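Local atomic coordinates of Sca-family protein (Rickettsia rickettsii, PDB entry 4LQ8), a protein that probably acts in cell adhesion as surface cell antigen 4 (Sca4) of Rickettsia, this chain being its N-terminal head region. Residues S62-K67 with S160-G165; K67-T72 with Y258-Y263; K139-I144 with P279-F284; T214-S219 with G299-L304. One frame throughout, in Å; residues are numbered along the deposited sequence.

Overall arrangement
From the N terminus, helix 64-90 opens two contacts in succession, sharing K67. Interaction 1 closes its loop at 160-165, after helix 135-155, and interaction 2 reaches strand 258-265. Interaction 3 leaves helix 135-155 and closes at 279-284, the run into strand 282-285. Interaction 4 starts on strand 215-224 and ends on strand 300-304. The loops cross in every pairing except interactions 1 and 4, which follow in series and lie on opposite sides of the chain's centre. Interactions 2, 3 and 4 all reach the mixed nine-strand sheet: the first two bring helices to it, the last brings the six-strand antiparallel sheet. L282 CD1 meets L304 CD1 at 3.5 Å, joining interactions 3 and 4.

Interaction 1. Residues S62-K67 with S160-G165; sequences SDPITK and SGYPGG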
loop_
_atom_site.group_PDB
_atom_site.type_symbol
_atom_site.label_atom_id
_atom_site.label_comp_id
_atom_site.label_asym_id
_atom_site.label_seq_id
_atom_site.Cartn_x
_atom_site.Cartn_y
_atom_site.Cartn_z
ATOM N N SER A 62 17.803 -3.915 5.066
ATOM C CA SER A 62 16.962 -3.707 3.886
ATOM C C SER A 62 17.714 -3.287 2.620
ATOM O O SER A 62 18.837 -2.782 2.693
ATOM C CB SER A 62 15.841 -2.719 4.194
ATOM O OG SER A 62 16.306 -1.378 4.225
ATOM N N ASP A 63 17.065 -3.467 1.461
ATOM C CA ASP A 63 17.655 -3.071 0.190
ATOM C C ASP A 63 17.236 -1.609 -0.176
ATOM O O ASP A 63 16.419 -1.024 0.550
ATOM C CB ASP A 63 17.367 -4.131 -0.901
ATOM C CG ASP A 63 16.013 -4.183 -1.576
ATOM O OD1 ASP A 63 15.371 -3.125 -1.714
ATOM O OD2 ASP A 63 15.678 -5.239 -2.124
ATOM N N PRO A 64 17.809 -0.988 -1.238
ATOM C CA PRO A 64 17.459 0.420 -1.543
ATOM C C PRO A 64 16.005 0.707 -1.901
ATOM O O PRO A 64 15.554 1.814 -1.649
ATOM C CB PRO A 64 18.399 0.786 -2.707
ATOM C CG PRO A 64 19.467 -0.240 -2.679
ATOM C CD PRO A 64 18.818 -1.492 -2.189
ATOM N N ILE A 65 15.269 -0.268 -2.470
ATOM C CA ILE A 65 13.864 -0.056 -2.829
ATOM C C ILE A 65 13.018 0.018 -1.570
ATOM O O ILE A 65 12.249 0.961 -1.408
ATOM C CB ILE A 65 13.323 -1.126 -3.825
ATOM C CG1 ILE A 65 14.318 -1.425 -5.010
ATOM C CG2 ILE A 65 11.905 -0.798 -4.317
ATOM C CD1 ILE A 65 14.925 -0.334 -5.718
ATOM N N THR A 66 13.136 -0.987 -0.692
ATOM C CA THR A 66 12.400 -1.072 0.572
ATOM C C THR A 66 12.680 0.185 1.394
ATOM O O THR A 66 11.734 0.805 1.880
ATOM C CB THR A 66 12.807 -2.322 1.335
ATOM O OG1 THR A 66 12.787 -3.444 0.451
ATOM C CG2 THR A 66 11.927 -2.581 2.560
ATOM N N LYS A 67 13.971 0.586 1.487
ATOM C CA LYS A 67 14.372 1.782 2.216
ATOM C C LYS A 67 13.712 3.046 1.612
ATOM O O LYS A 67 13.133 3.822 2.364
ATOM C CB LYS A 67 15.903 1.918 2.267
ATOM C CG LYS A 67 16.360 3.049 3.209
ATOM C CD LYS A 67 17.854 3.050 3.409
ATOM C CE LYS A 67 18.316 4.132 4.362
ATOM N NZ LYS A 67 19.752 3.986 4.693
ATOM N N SER A 160 15.558 5.310 -16.352
ATOM C CA SER A 160 16.435 6.298 -15.707
ATOM C C SER A 160 17.885 5.827 -15.691
ATOM O O SER A 160 18.791 6.611 -15.376
ATOM C CB SER A 160 15.979 6.571 -14.277
ATOM O OG SER A 160 14.728 7.240 -14.269
ATOM N N GLY A 161 18.102 4.561 -16.024
ATOM C CA GLY A 161 19.452 4.010 -16.063
ATOM C C GLY A 161 19.816 3.160 -14.866
ATOM O O GLY A 161 20.972 2.780 -14.726
ATOM N N TYR A 162 18.854 2.836 -13.992
ATOM C CA TYR A 162 19.162 1.975 -12.846
ATOM C C TYR A 162 19.212 0.507 -13.331
ATOM O O TYR A 162 18.215 0.011 -13.891
ATOM C CB TYR A 162 18.164 2.192 -11.696
ATOM C CG TYR A 162 18.512 1.452 -10.419
ATOM C CD1 TYR A 162 19.531 1.905 -9.580
ATOM C CD2 TYR A 162 17.761 0.356 -9.999
ATOM C CE1 TYR A 162 19.819 1.257 -8.376
ATOM C CE2 TYR A 162 18.049 -0.304 -8.805
ATOM C CZ TYR A 162 19.077 0.151 -7.995
ATOM O OH TYR A 162 19.342 -0.485 -6.805
ATOM N N PRO A 163 20.390 -0.170 -13.233
ATOM C CA PRO A 163 20.477 -1.562 -13.718
ATOM C C PRO A 163 19.530 -2.462 -12.938
ATOM O O PRO A 163 19.445 -2.344 -11.710
ATOM C CB PRO A 163 21.954 -1.928 -13.507
ATOM C CG PRO A 163 22.662 -0.621 -13.305
ATOM C CD PRO A 163 21.661 0.253 -12.618
ATOM N N GLY A 164 18.748 -3.256 -13.671
ATOM C CA GLY A 164 17.729 -4.140 -13.109
ATOM C C GLY A 164 16.565 -3.376 -12.505
ATOM O O GLY A 164 15.766 -3.940 -11.745
ATOM N N GLY A 165 16.446 -2.104 -12.892
ATOM C CA GLY A 165 15.421 -1.183 -12.404
ATOM C C GLY A 165 14.004 -1.472 -12.842
ATOM O O GLY A 165 13.768 -2.372 -13.656
#
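P64 and I65, in the first turn of helix 64-90, receive the phenol end of Y162. The Y162 side chain runs out from its loop with CG anti to the backbone N (chi1 -173°) and crosses the proline ring at about a right angle, P64 CG lying 4.1 Å from Y162 OH. I65 CD1 comes obliquely to the ring, 4.4 Å from Y162 CE2. The packed side is that of I65, buried among F156, F166, H238 and H262; P64 and Y162 touch only lightly, and the loop residues S160, G161, P163 and G164 are exposed to solvent. Each side is held by bonds of its own behind the contact. The Y162-G165 type II turn, with G165 N bonded to Y162 O, folds back so that G165 CA lies in plane at the edge of the tyrosine ring. On the helix, D63 is the N-cap: its OD1 accepts from I65 N at 3.0 Å (N-H...O angle 131°) and from T66 N at 3.3 Å (169°), the two donors reaching it from opposite faces of the carboxylate plane. D63 OD2 bonds H238 NE2. F156 meets the Y162 ring edge-to-face, while T66 joins I65 in packing on strands 236-245 and 258-265.

Interaction 2. Residues K67-T72 with Y258-Y263; sequences KAVRET and YFTAHY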
loop_
_atom_site.group_PDB
_atom_site.type_symbol
_atom_site.label_atom_id
_atom_site.label_comp_id
_atom_site.label_asym_id
_atom_site.label_seq_id
_atom_site.Cartn_x
_atom_site.Cartn_y
_atom_site.Cartn_z
ATOM N N LYS A 67 13.971 0.586 1.487
ATOM C CA LYS A 67 14.372 1.782 2.216
ATOM C C LYS A 67 13.712 3.046 1.612
ATOM O O LYS A 67 13.133 3.822 2.364
ATOM C CB LYS A 67 15.903 1.918 2.267
ATOM C CG LYS A 67 16.360 3.049 3.209
ATOM C CD LYS A 67 17.854 3.050 3.409
ATOM C CE LYS A 67 18.316 4.132 4.362
ATOM N NZ LYS A 67 19.752 3.986 4.693
ATOM N N ALA A 68 13.746 3.208 0.271
ATOM C CA ALA A 68 13.130 4.356 -0.414
ATOM C C ALA A 68 11.627 4.434 -0.146
ATOM O O ALA A 68 11.112 5.523 0.106
ATOM C CB ALA A 68 13.387 4.293 -1.905
ATOM N N VAL A 69 10.927 3.287 -0.169
ATOM C CA VAL A 69 9.488 3.261 0.106
ATOM C C VAL A 69 9.207 3.638 1.588
ATOM O O VAL A 69 8.250 4.354 1.856
ATOM C CB VAL A 69 8.824 1.928 -0.367
ATOM C CG1 VAL A 69 7.380 1.788 0.121
ATOM C CG2 VAL A 69 8.870 1.842 -1.893
ATOM N N ARG A 70 10.043 3.196 2.528
ATOM C CA ARG A 70 9.882 3.589 3.951
ATOM C C ARG A 70 10.101 5.089 4.118
ATOM O O ARG A 70 9.313 5.757 4.781
ATOM C CB ARG A 70 10.882 2.827 4.837
ATOM C CG ARG A 70 10.509 1.359 4.970
ATOM C CD ARG A 70 11.640 0.558 5.565
ATOM N NE ARG A 70 11.161 -0.790 5.844
ATOM C CZ ARG A 70 11.926 -1.822 6.187
ATOM N NH1 ARG A 70 13.239 -1.669 6.323
ATOM N NH2 ARG A 70 11.388 -3.010 6.400
ATOM N N GLU A 71 11.132 5.628 3.449
ATOM C CA GLU A 71 11.485 7.053 3.535
ATOM C C GLU A 71 10.526 7.998 2.841
ATOM O O GLU A 71 10.419 9.148 3.260
ATOM C CB GLU A 71 12.887 7.301 2.965
ATOM C CG GLU A 71 13.981 6.634 3.762
ATOM C CD GLU A 71 15.385 6.925 3.258
ATOM O OE1 GLU A 71 15.537 7.296 2.072
ATOM O OE2 GLU A 71 16.335 6.796 4.058
ATOM N N THR A 72 9.921 7.574 1.738
ATOM C CA THR A 72 9.071 8.469 0.940
ATOM C C THR A 72 7.585 8.237 1.140
ATOM O O THR A 72 6.794 9.154 0.901
ATOM C CB THR A 72 9.419 8.384 -0.567
ATOM O OG1 THR A 72 8.949 7.136 -1.072
ATOM C CG2 THR A 72 10.886 8.521 -0.831
ATOM N N TYR A 258 -0.267 3.597 -6.030
ATOM C CA TYR A 258 0.032 2.174 -6.151
ATOM C C TYR A 258 -0.067 1.399 -4.853
ATOM O O TYR A 258 0.025 1.961 -3.761
ATOM C CB TYR A 258 1.505 2.032 -6.635
ATOM C CG TYR A 258 1.806 2.715 -7.955
ATOM C CD1 TYR A 258 2.065 4.083 -8.016
ATOM C CD2 TYR A 258 1.843 1.996 -9.142
ATOM C CE1 TYR A 258 2.257 4.732 -9.236
ATOM C CE2 TYR A 258 2.083 2.626 -10.366
ATOM C CZ TYR A 258 2.275 3.996 -10.406
ATOM O OH TYR A 258 2.524 4.627 -11.588
ATOM N N PHE A 259 -0.231 0.079 -5.000
ATOM C CA PHE A 259 -0.087 -0.870 -3.926
ATOM C C PHE A 259 1.287 -1.481 -4.209
ATOM O O PHE A 259 1.519 -1.943 -5.326
ATOM C CB PHE A 259 -1.180 -1.946 -3.914
ATOM C CG PHE A 259 -0.938 -2.932 -2.790
ATOM C CD1 PHE A 259 -1.211 -2.588 -1.468
ATOM C CD2 PHE A 259 -0.401 -4.193 -3.050
ATOM C CE1 PHE A 259 -0.939 -3.484 -0.425
ATOM C CE2 PHE A 259 -0.144 -5.093 -2.004
ATOM C CZ PHE A 259 -0.411 -4.728 -0.703
ATOM N N THR A 260 2.223 -1.405 -3.250
ATOM C CA THR A 260 3.556 -1.954 -3.469
ATOM C C THR A 260 3.816 -3.096 -2.511
ATOM O O THR A 260 3.230 -3.126 -1.441
ATOM C CB THR A 260 4.666 -0.861 -3.455
ATOM O OG1 THR A 260 4.923 -0.458 -2.113
ATOM C CG2 THR A 260 4.336 0.370 -4.357
ATOM N N ALA A 261 4.689 -4.043 -2.912
ATOM C CA ALA A 261 5.067 -5.201 -2.120
ATOM C C ALA A 261 6.563 -5.433 -2.324
ATOM O O ALA A 261 7.061 -5.389 -3.458
ATOM C CB ALA A 261 4.239 -6.424 -2.534
ATOM N N HIS A 262 7.283 -5.607 -1.207
ATOM C CA HIS A 262 8.743 -5.675 -1.151
ATOM C C HIS A 262 9.242 -6.958 -0.562
ATOM O O HIS A 262 9.032 -7.238 0.610
ATOM C CB HIS A 262 9.251 -4.425 -0.394
ATOM C CG HIS A 262 8.636 -3.187 -0.957
ATOM N ND1 HIS A 262 9.078 -2.644 -2.161
ATOM C CD2 HIS A 262 7.537 -2.505 -0.546
ATOM C CE1 HIS A 262 8.271 -1.628 -2.414
ATOM N NE2 HIS A 262 7.330 -1.506 -1.465
ATOM N N TYR A 263 9.853 -7.778 -1.406
ATOM C CA TYR A 263 10.360 -9.098 -1.051
ATOM C C TYR A 263 11.867 -9.081 -1.179
ATOM O O TYR A 263 12.391 -8.796 -2.253
ATOM C CB TYR A 263 9.786 -10.186 -1.988
ATOM C CG TYR A 263 8.273 -10.281 -2.029
ATOM C CD1 TYR A 263 7.517 -9.410 -2.816
ATOM C CD2 TYR A 263 7.599 -11.292 -1.344
ATOM C CE1 TYR A 263 6.133 -9.553 -2.925
ATOM C CE2 TYR A 263 6.220 -11.434 -1.436
ATOM C CZ TYR A 263 5.487 -10.557 -2.220
ATOM O OH TYR A 263 4.127 -10.690 -2.288
#
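V69 and H262 meet through two complementary torsions: V69 sets CG1 anti to its backbone N (chi1 170°), which leaves CG2 beside that N, and H262 carries its ring anti to the carbonyl carbon (chi1 -50°). Both valine branches thereby reach the outer end of the imidazole. V69 CG2 approaches obliquely, 3.6 Å from H262 CE1, while V69 CG1 lies 3.7 Å from H262 NE2. T260, two residues back on the same face of the strand, brings OG1 to 4.0 Å from V69 CG1, and the two side chains run antiparallel, side by side. T260 OG1 also bonds H262 NE2 at 2.7 Å, either atom being a possible donor, and it has a second partner in S277 OG. V69 thus packs helix 64-90 on the face of strand 258-265 that carries T260 and H262, with helix 135-155 beside it through V152; R70 makes a salt bridge to E275. Across the contact itself, the valine offers only hydrocarbon to a buried polar pair whose hydrogen-bonding needs are met within the sheet. H262 has a partner at each nitrogen, T260 at NE2 and H238 at ND1, which should limit rotation of its ring. Since H238 in turn bonds D63, the histidine pair is linked to the helix N-cap, and the carboxylate may polarise it.

Interaction 3. Residues K139-I144 with P279-F284; sequences KKLESI and PKPLKF
L141 points from helix 135-155 toward the backbone that leads into strand 282-285, meeting K280 and P281. Its CB already stands 4.0 Å from K280 O. CG is anti to the carbonyl carbon (chi1 -64°), and CD1 continues the chain almost fully extended (chi2 176°), carrying the tip onto the K280 carbonyl group. There L141 CD1 lies 3.3 Å from K280 O and 4.1 Å from K280 C, and its remaining approach is to the proline ring, with P281 CD 4.5 Å away. The peptide bond between K280 and P281 is cis, and the leucine abuts the backbone at this cis peptide. The K280 side chain leads away from the helix segment, its NZ bonding S278 OG, and it also touches Q77 of helix 64-90 and Y311 of helix 308-320. The polar tie to the loop comes from E145, whose OE2 accepts from K280 N. E142 OE1 instead reaches G298 N in the turn after strand 292-297, and E142 OE2 forms a salt bridge with K138 NZ within the helix. The leucine itself brings a methyl group to a carbonyl oxygen, at best a weak C-H...O attraction. The L141 contact thus rests on shape and burial, whereas the bond from E145 to K280 N is the directional tie to the loop and probably does more to set how helix and loop are aligned.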
loop_
_atom_site.group_PDB
_atom_site.type_symbol
_atom_site.label_atom_id
_atom_site.label_comp_id
_atom_site.label_asym_id
_atom_site.label_seq_id
_atom_site.Cartn_x
_atom_site.Cartn_y
_atom_site.Cartn_z
ATOM N N LYS A 139 -5.445 15.560 2.335
ATOM C CA LYS A 139 -4.846 16.398 1.294
ATOM C C LYS A 139 -3.301 16.245 1.326
ATOM O O LYS A 139 -2.693 16.031 0.272
ATOM C CB LYS A 139 -5.271 17.862 1.506
ATOM C CG LYS A 139 -4.614 18.871 0.573
ATOM C CD LYS A 139 -4.721 20.319 1.085
ATOM C CE LYS A 139 -3.377 20.912 1.483
ATOM N NZ LYS A 139 -3.003 20.604 2.898
ATOM N N LYS A 140 -2.692 16.306 2.550
ATOM C CA LYS A 140 -1.251 16.170 2.742
ATOM C C LYS A 140 -0.788 14.769 2.324
ATOM O O LYS A 140 0.175 14.635 1.563
ATOM C CB LYS A 140 -0.852 16.422 4.208
ATOM C CG LYS A 140 -1.106 17.845 4.670
ATOM C CD LYS A 140 -0.602 18.058 6.088
ATOM C CE LYS A 140 -0.732 19.518 6.486
ATOM N NZ LYS A 140 -2.104 19.861 6.900
ATOM N N LEU A 141 -1.493 13.735 2.789
ATOM C CA LEU A 141 -1.143 12.348 2.452
ATOM C C LEU A 141 -1.157 12.139 0.945
ATOM O O LEU A 141 -0.202 11.599 0.394
ATOM C CB LEU A 141 -2.078 11.346 3.155
ATOM C CG LEU A 141 -1.996 11.338 4.686
ATOM C CD1 LEU A 141 -3.012 10.402 5.265
ATOM C CD2 LEU A 141 -0.596 10.950 5.167
ATOM N N GLU A 142 -2.198 12.655 0.279
ATOM C CA GLU A 142 -2.329 12.540 -1.169
ATOM C C GLU A 142 -1.146 13.137 -1.942
ATOM O O GLU A 142 -0.628 12.469 -2.847
ATOM C CB GLU A 142 -3.661 13.123 -1.652
ATOM C CG GLU A 142 -4.854 12.281 -1.207
ATOM C CD GLU A 142 -6.212 12.785 -1.654
ATOM O OE1 GLU A 142 -6.254 13.640 -2.566
ATOM O OE2 GLU A 142 -7.240 12.306 -1.122
ATOM N N SER A 143 -0.717 14.375 -1.609
ATOM C CA SER A 143 0.376 14.988 -2.349
ATOM C C SER A 143 1.701 14.279 -2.089
ATOM O O SER A 143 2.471 14.131 -3.021
ATOM C CB SER A 143 0.481 16.491 -2.085
ATOM O OG SER A 143 1.089 16.733 -0.832
ATOM N N ILE A 144 1.945 13.788 -0.859
ATOM C CA ILE A 144 3.199 13.076 -0.603
ATOM C C ILE A 144 3.175 11.681 -1.221
ATOM O O ILE A 144 4.235 11.175 -1.578
ATOM C CB ILE A 144 3.669 13.085 0.881
ATOM C CG1 ILE A 144 2.720 12.339 1.841
ATOM C CG2 ILE A 144 3.876 14.546 1.307
ATOM C CD1 ILE A 144 3.082 10.903 2.189
ATOM N N PRO A 279 -1.591 4.122 -0.622
ATOM C CA PRO A 279 -2.160 5.378 -0.102
ATOM C C PRO A 279 -2.945 5.076 1.190
ATOM O O PRO A 279 -3.495 3.970 1.329
ATOM C CB PRO A 279 -3.141 5.820 -1.205
ATOM C CG PRO A 279 -2.780 5.038 -2.373
ATOM C CD PRO A 279 -2.214 3.756 -1.908
ATOM N N LYS A 280 -2.983 6.040 2.126
ATOM C CA LYS A 280 -3.649 5.880 3.418
ATOM C C LYS A 280 -4.637 7.030 3.707
ATOM O O LYS A 280 -4.387 8.140 3.256
ATOM C CB LYS A 280 -2.610 5.765 4.587
ATOM C CG LYS A 280 -1.758 4.485 4.582
ATOM C CD LYS A 280 -2.594 3.193 4.688
ATOM C CE LYS A 280 -1.777 1.946 4.934
ATOM N NZ LYS A 280 -1.137 1.433 3.697
ATOM N N PRO A 281 -5.718 6.816 4.496
ATOM C CA PRO A 281 -6.165 5.526 5.065
ATOM C C PRO A 281 -6.692 4.615 3.934
ATOM O O PRO A 281 -7.242 5.096 2.945
ATOM C CB PRO A 281 -7.277 5.953 6.047
ATOM C CG PRO A 281 -7.863 7.172 5.415
ATOM C CD PRO A 281 -6.680 7.898 4.804
ATOM N N LEU A 282 -6.480 3.323 4.067
ATOM C CA LEU A 282 -6.961 2.351 3.085
ATOM C C LEU A 282 -8.400 1.911 3.452
ATOM O O LEU A 282 -8.678 1.657 4.618
ATOM C CB LEU A 282 -6.007 1.135 3.085
ATOM C CG LEU A 282 -6.177 0.107 1.973
ATOM C CD1 LEU A 282 -5.969 0.738 0.589
ATOM C CD2 LEU A 282 -5.196 -1.019 2.146
ATOM N N LYS A 283 -9.307 1.859 2.480
ATOM C CA LYS A 283 -10.669 1.378 2.756
ATOM C C LYS A 283 -10.849 -0.005 2.109
ATOM O O LYS A 283 -10.133 -0.341 1.173
ATOM C CB LYS A 283 -11.762 2.346 2.220
ATOM C CG LYS A 283 -11.626 3.833 2.595
ATOM C CD LYS A 283 -11.761 4.051 4.078
ATOM C CE LYS A 283 -12.061 5.478 4.433
ATOM N NZ LYS A 283 -12.360 5.574 5.884
ATOM N N PHE A 284 -11.849 -0.753 2.564
ATOM C CA PHE A 284 -12.240 -2.039 2.006
ATOM C C PHE A 284 -13.712 -1.964 1.700
ATOM O O PHE A 284 -14.502 -1.453 2.513
ATOM C CB PHE A 284 -11.902 -3.225 2.944
ATOM C CG PHE A 284 -10.405 -3.455 2.962
ATOM C CD1 PHE A 284 -9.769 -4.099 1.904
ATOM C CD2 PHE A 284 -9.622 -2.954 3.997
ATOM C CE1 PHE A 284 -8.375 -4.252 1.889
ATOM C CE2 PHE A 284 -8.234 -3.135 3.995
ATOM C CZ PHE A 284 -7.621 -3.769 2.934
#

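Interaction 4. Residues T214-S219 with G299-L304; sequences TQVQIS and GEIYTL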
loop_
_atom_site.group_PDB
_atom_site.type_symbol
_atom_site.label_atom_id
_atom_site.label_comp_id
_atom_site.label_asym_id
_atom_site.label_seq_id
_atom_site.Cartn_x
_atom_site.Cartn_y
_atom_site.Cartn_z
ATOM N N THR A 214 -21.311 11.123 -1.767
ATOM C CA THR A 214 -21.479 10.851 -3.212
ATOM C C THR A 214 -21.322 9.344 -3.489
ATOM O O THR A 214 -20.343 8.750 -3.047
ATOM C CB THR A 214 -20.453 11.637 -4.044
ATOM O OG1 THR A 214 -20.476 13.008 -3.663
ATOM C CG2 THR A 214 -20.675 11.498 -5.554
ATOM N N GLN A 215 -22.289 8.749 -4.211
ATOM C CA GLN A 215 -22.314 7.322 -4.584
ATOM C C GLN A 215 -21.505 7.086 -5.864
ATOM O O GLN A 215 -21.676 7.818 -6.849
ATOM C CB GLN A 215 -23.756 6.849 -4.820
ATOM C CG GLN A 215 -24.714 7.084 -3.655
ATOM C CD GLN A 215 -24.768 5.932 -2.706
ATOM O OE1 GLN A 215 -24.011 5.852 -1.741
ATOM N NE2 GLN A 215 -25.711 5.051 -2.920
ATOM N N VAL A 216 -20.641 6.066 -5.863
ATOM C CA VAL A 216 -19.830 5.737 -7.039
ATOM C C VAL A 216 -20.000 4.243 -7.328
ATOM O O VAL A 216 -19.769 3.409 -6.437
ATOM C CB VAL A 216 -18.316 6.105 -6.832
ATOM C CG1 VAL A 216 -17.451 5.634 -7.995
ATOM C CG2 VAL A 216 -18.117 7.604 -6.594
ATOM N N GLN A 217 -20.371 3.900 -8.575
ATOM C CA GLN A 217 -20.453 2.502 -8.952
ATOM C C GLN A 217 -19.091 2.012 -9.425
ATOM O O GLN A 217 -18.461 2.664 -10.261
ATOM C CB GLN A 217 -21.501 2.237 -10.036
ATOM C CG GLN A 217 -21.652 0.711 -10.249
ATOM C CD GLN A 217 -22.705 0.343 -11.238
ATOM O OE1 GLN A 217 -22.404 0.120 -12.406
ATOM N NE2 GLN A 217 -23.946 0.239 -10.785
ATOM N N ILE A 218 -18.653 0.854 -8.902
ATOM C CA ILE A 218 -17.430 0.184 -9.330
ATOM C C ILE A 218 -17.925 -0.885 -10.294
ATOM O O ILE A 218 -18.571 -1.840 -9.871
ATOM C CB ILE A 218 -16.618 -0.426 -8.139
ATOM C CG1 ILE A 218 -16.206 0.651 -7.086
ATOM C CG2 ILE A 218 -15.396 -1.254 -8.639
ATOM C CD1 ILE A 218 -15.306 1.821 -7.574
ATOM N N SER A 219 -17.666 -0.712 -11.578
ATOM C CA SER A 219 -18.126 -1.677 -12.576
ATOM C C SER A 219 -17.053 -2.721 -12.911
ATOM O O SER A 219 -17.363 -3.740 -13.502
ATOM C CB SER A 219 -18.633 -0.956 -13.823
ATOM O OG SER A 219 -17.647 -0.080 -14.334
ATOM N N GLY A 299 -10.260 13.468 -5.017
ATOM C CA GLY A 299 -11.707 13.493 -5.220
ATOM C C GLY A 299 -12.275 12.360 -6.068
ATOM O O GLY A 299 -13.474 12.361 -6.354
ATOM N N GLU A 300 -11.438 11.368 -6.467
ATOM C CA GLU A 300 -11.883 10.227 -7.278
ATOM C C GLU A 300 -11.689 8.932 -6.506
ATOM O O GLU A 300 -10.830 8.848 -5.634
ATOM C CB GLU A 300 -11.119 10.153 -8.615
ATOM C CG GLU A 300 -11.330 11.336 -9.552
ATOM C CD GLU A 300 -12.699 11.410 -10.200
ATOM O OE1 GLU A 300 -12.926 10.675 -11.186
ATOM O OE2 GLU A 300 -13.547 12.197 -9.718
ATOM N N ILE A 301 -12.451 7.904 -6.868
ATOM C CA ILE A 301 -12.369 6.587 -6.262
ATOM C C ILE A 301 -11.516 5.674 -7.123
ATOM O O ILE A 301 -11.670 5.643 -8.333
ATOM C CB ILE A 301 -13.785 5.994 -5.965
ATOM C CG1 ILE A 301 -14.503 6.792 -4.830
ATOM C CG2 ILE A 301 -13.723 4.486 -5.654
ATOM C CD1 ILE A 301 -14.006 6.520 -3.327
ATOM N N TYR A 302 -10.629 4.927 -6.484
ATOM C CA TYR A 302 -9.794 3.940 -7.146
ATOM C C TYR A 302 -9.821 2.689 -6.300
ATOM O O TYR A 302 -9.930 2.791 -5.080
ATOM C CB TYR A 302 -8.322 4.403 -7.240
ATOM C CG TYR A 302 -8.123 5.691 -7.997
ATOM C CD1 TYR A 302 -7.879 5.687 -9.365
ATOM C CD2 TYR A 302 -8.132 6.913 -7.342
ATOM C CE1 TYR A 302 -7.693 6.875 -10.071
ATOM C CE2 TYR A 302 -7.974 8.107 -8.041
ATOM C CZ TYR A 302 -7.728 8.083 -9.402
ATOM O OH TYR A 302 -7.567 9.265 -10.080
ATOM N N THR A 303 -9.672 1.514 -6.932
ATOM C CA THR A 303 -9.533 0.276 -6.181
ATOM C C THR A 303 -8.064 -0.114 -6.285
ATOM O O THR A 303 -7.384 0.297 -7.233
ATOM C CB THR A 303 -10.459 -0.827 -6.700
ATOM O OG1 THR A 303 -10.129 -1.114 -8.067
ATOM C CG2 THR A 303 -11.941 -0.467 -6.559
ATOM N N LEU A 304 -7.575 -0.895 -5.317
ATOM C CA LEU A 304 -6.224 -1.431 -5.360
ATOM C C LEU A 304 -6.364 -2.938 -5.615
ATOM O O LEU A 304 -7.440 -3.480 -5.386
ATOM C CB LEU A 304 -5.421 -1.108 -4.077
ATOM C CG LEU A 304 -5.253 0.403 -3.733
ATOM C CD1 LEU A 304 -4.428 0.565 -2.501
ATOM C CD2 LEU A 304 -4.492 1.132 -4.818
#
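I218 and I301 form the closest apolar contact between strands 215-218 and 300-304, I218 CD1 lying 3.6 Å from I301 CG2 as the two side chains cross at about a right angle. V216 meets the other branch of the same isoleucine, its CG2 4.1 Å from I301 CG1. I301 is thus shared, with CG2 anti to its backbone N facing I218 and CG1 facing V216. I218 and T303 reach toward each other tip to tip through methyls, 4.1 Å between I218 CG2 and T303 CG2; T303 holds its CG2 anti to the carbonyl carbon (chi1 61° for OG1), which presents carbon to the isoleucine. Backbone bonds run mainly within each sheet: V216 and I218 pair with L208 and F206, Y302 and T303 with I295 and L244. The exception is S219, bonded to A246 just after strand 236-245. The strand axes pass 9.0 Å apart at a signed angle of -32°, a geometry characteristic of face-to-face packing of two aligned beta sheets. A further polar link at the margin is K210 NZ to G299 O. Between 215-218 and 300-304 the side chains meet through methyl and methylene groups alone, so their contact depends on close fit and exclusion of water, with polar links left to the margins.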